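Local coordinates for molybdopterin synthase catalytic subunit (Homo sapiens, PDB 5MPO), which catalyses the conversion of precursor Z into molybdopterin, transferring two sulfur atoms from thiocarboxylated carrier subunits to build the dithiolene group, at residues W89-I94 and R119-E124. Sequence-based numbering, arbitrary orientation.
Sequences WPVKHI and RAASLE
W89 and P90, in the link between helix 73-88 and strand 91-99, pack with V91 against A121 and E124 in the first turns of helix 119-136, joining the link to this helix at the surface of the MoaE fold. W89 is where the chain leaves helical geometry, and P90 centres an inverse gamma turn closed by a weak bond from V91 N to W89 O. The indole donates NE1-H to E124 OE1 at 2.9 Å, fairly straight at 159°. The acceptor sits at the indole edge, close to the ring plane, and is met on its anti side by a donor tilted out of the carboxylate plane; ring and carboxylate planes stand 76° apart. With CG anti to the carbonyl carbon (chi1 -70°) and the chain extended beyond it, E124 carries OE1 to this edge, while its CB rests 3.5 Å from W89 NE1. The backbone carbonyls of A121 and E124 lie over one indole face, and W89 CD1 meets A121 CA at 3.9 Å. P90 CD touches A121 CB at 3.9 Å, and V91 CG1 approaches A121 O at 4.2 Å. A121 thus fits a small methyl between three side chains. With the indole cut back to an alanine, E124 OE1 is likely to lose this N-H donor and a gap to open beside A121. One neutral N-H, supported by apolar packing, thus holds a carboxylate that is probably charged, by a hydrogen bond and not a salt bridge.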
loop_
_atom_site.group_PDB
_atom_site.type_symbol
_atom_site.label_atom_id
_atom_site.label_comp_id
_atom_site.label_asym_id
_atom_site.label_seq_id
_atom_site.Cartn_x
_atom_site.Cartn_y
_atom_site.Cartn_z
ATOM N N TRP C 89 -15.431 -3.952 -3.198
ATOM C CA TRP C 89 -14.835 -2.738 -2.717
ATOM C C TRP C 89 -15.166 -1.533 -3.640
ATOM O O TRP C 89 -15.110 -1.672 -4.840
ATOM C CB TRP C 89 -13.322 -2.927 -2.678
ATOM C CG TRP C 89 -12.847 -3.787 -1.546
ATOM C CD1 TRP C 89 -12.898 -3.474 -0.206
ATOM C CD2 TRP C 89 -12.226 -5.065 -1.625
ATOM N NE1 TRP C 89 -12.351 -4.466 0.536
ATOM C CE2 TRP C 89 -11.931 -5.467 -0.290
ATOM C CE3 TRP C 89 -11.849 -5.896 -2.684
ATOM C CZ2 TRP C 89 -11.287 -6.681 0.022
ATOM C CZ3 TRP C 89 -11.220 -7.145 -2.383
ATOM C CH2 TRP C 89 -10.953 -7.515 -1.029
ATOM N N PRO C 90 -15.453 -0.336 -3.065
ATOM C CA PRO C 90 -15.776 0.896 -3.819
ATOM C C PRO C 90 -14.555 1.604 -4.376
ATOM O O PRO C 90 -14.316 2.772 -4.083
ATOM C CB PRO C 90 -16.434 1.790 -2.760
ATOM C CG PRO C 90 -15.765 1.403 -1.478
ATOM C CD PRO C 90 -15.591 -0.111 -1.595
ATOM N N VAL C 91 -13.838 0.942 -5.257
ATOM C CA VAL C 91 -12.612 1.520 -5.805
ATOM C C VAL C 91 -12.918 2.290 -7.087
ATOM O O VAL C 91 -13.877 1.988 -7.776
ATOM C CB VAL C 91 -11.519 0.430 -6.050
ATOM C CG1 VAL C 91 -11.250 -0.335 -4.766
ATOM C CG2 VAL C 91 -11.890 -0.530 -7.199
ATOM N N LYS C 92 -12.050 3.220 -7.453
ATOM C CA LYS C 92 -12.227 3.930 -8.687
ATOM C C LYS C 92 -11.410 3.290 -9.812
ATOM O O LYS C 92 -11.993 2.641 -10.661
ATOM C CB LYS C 92 -11.869 5.400 -8.505
ATOM C CG LYS C 92 -12.185 6.256 -9.715
ATOM C CD LYS C 92 -13.650 6.095 -10.107
ATOM C CE LYS C 92 -14.096 7.133 -11.116
ATOM N NZ LYS C 92 -15.453 6.783 -11.612
ATOM N N HIS C 93 -10.083 3.463 -9.764
ATOM C CA HIS C 93 -9.105 2.956 -10.724
ATOM C C HIS C 93 -8.151 1.857 -10.103
ATOM O O HIS C 93 -7.728 1.940 -8.939
ATOM C CB HIS C 93 -8.177 4.091 -11.241
ATOM C CG HIS C 93 -8.891 5.290 -11.771
ATOM N ND1 HIS C 93 -9.882 5.215 -12.725
ATOM C CD2 HIS C 93 -8.730 6.609 -11.496
ATOM C CE1 HIS C 93 -10.323 6.431 -12.985
ATOM N NE2 HIS C 93 -9.625 7.293 -12.259
ATOM N N ILE C 94 -7.780 0.884 -10.925
ATOM C CA ILE C 94 -6.834 -0.194 -10.577
ATOM C C ILE C 94 -5.780 -0.207 -11.721
ATOM O O ILE C 94 -6.127 -0.105 -12.948
ATOM C CB ILE C 94 -7.585 -1.524 -10.530
ATOM C CG1 ILE C 94 -8.851 -1.439 -9.667
ATOM C CG2 ILE C 94 -6.657 -2.636 -10.201
ATOM C CD1 ILE C 94 -9.717 -2.687 -9.709
ATOM N N ARG C 119 -9.960 4.889 2.678
ATOM C CA ARG C 119 -8.672 4.216 2.667
ATOM C C ARG C 119 -8.678 2.718 2.815
ATOM O O ARG C 119 -7.744 2.054 2.359
ATOM C CB ARG C 119 -7.762 4.808 3.752
ATOM C CG ARG C 119 -8.128 4.457 5.201
ATOM C CD ARG C 119 -7.181 5.211 6.100
ATOM N NE ARG C 119 -7.418 4.919 7.489
ATOM C CZ ARG C 119 -8.393 5.449 8.228
ATOM N NH1 ARG C 119 -9.239 6.360 7.736
ATOM N NH2 ARG C 119 -8.509 5.060 9.491
ATOM N N ALA C 120 -9.665 2.194 3.527
ATOM C CA ALA C 120 -9.759 0.758 3.745
ATOM C C ALA C 120 -9.913 -0.024 2.398
ATOM O O ALA C 120 -9.348 -1.069 2.187
ATOM C CB ALA C 120 -10.935 0.455 4.658
ATOM N N ALA C 121 -10.690 0.536 1.503
ATOM C CA ALA C 121 -10.968 -0.077 0.237
ATOM C C ALA C 121 -9.700 -0.222 -0.574
ATOM O O ALA C 121 -9.402 -1.295 -1.075
ATOM C CB ALA C 121 -11.970 0.770 -0.502
ATOM N N SER C 122 -8.928 0.850 -0.645
ATOM C CA SER C 122 -7.710 0.859 -1.424
ATOM C C SER C 122 -6.659 -0.084 -0.819
ATOM O O SER C 122 -6.010 -0.815 -1.563
ATOM C CB SER C 122 -7.184 2.282 -1.576
ATOM O OG SER C 122 -6.429 2.639 -0.432
ATOM N N LEU C 123 -6.535 -0.125 0.508
ATOM C CA LEU C 123 -5.567 -1.033 1.162
ATOM C C LEU C 123 -5.977 -2.463 1.037
ATOM O O LEU C 123 -5.167 -3.304 0.776
ATOM C CB LEU C 123 -5.475 -0.753 2.646
ATOM C CG LEU C 123 -4.825 0.597 2.980
ATOM C CD1 LEU C 123 -5.382 1.202 4.296
ATOM C CD2 LEU C 123 -3.297 0.407 3.009
ATOM N N GLU C 124 -7.237 -2.748 1.278
ATOM C CA GLU C 124 -7.706 -4.119 1.182
ATOM C C GLU C 124 -7.661 -4.656 -0.262
ATOM O O GLU C 124 -7.296 -5.796 -0.460
ATOM C CB GLU C 124 -9.111 -4.243 1.765
ATOM C CG GLU C 124 -9.117 -4.083 3.303
ATOM C CD GLU C 124 -10.502 -4.177 3.943
ATOM O OE1 GLU C 124 -11.448 -4.607 3.301
ATOM O OE2 GLU C 124 -10.656 -3.802 5.118
#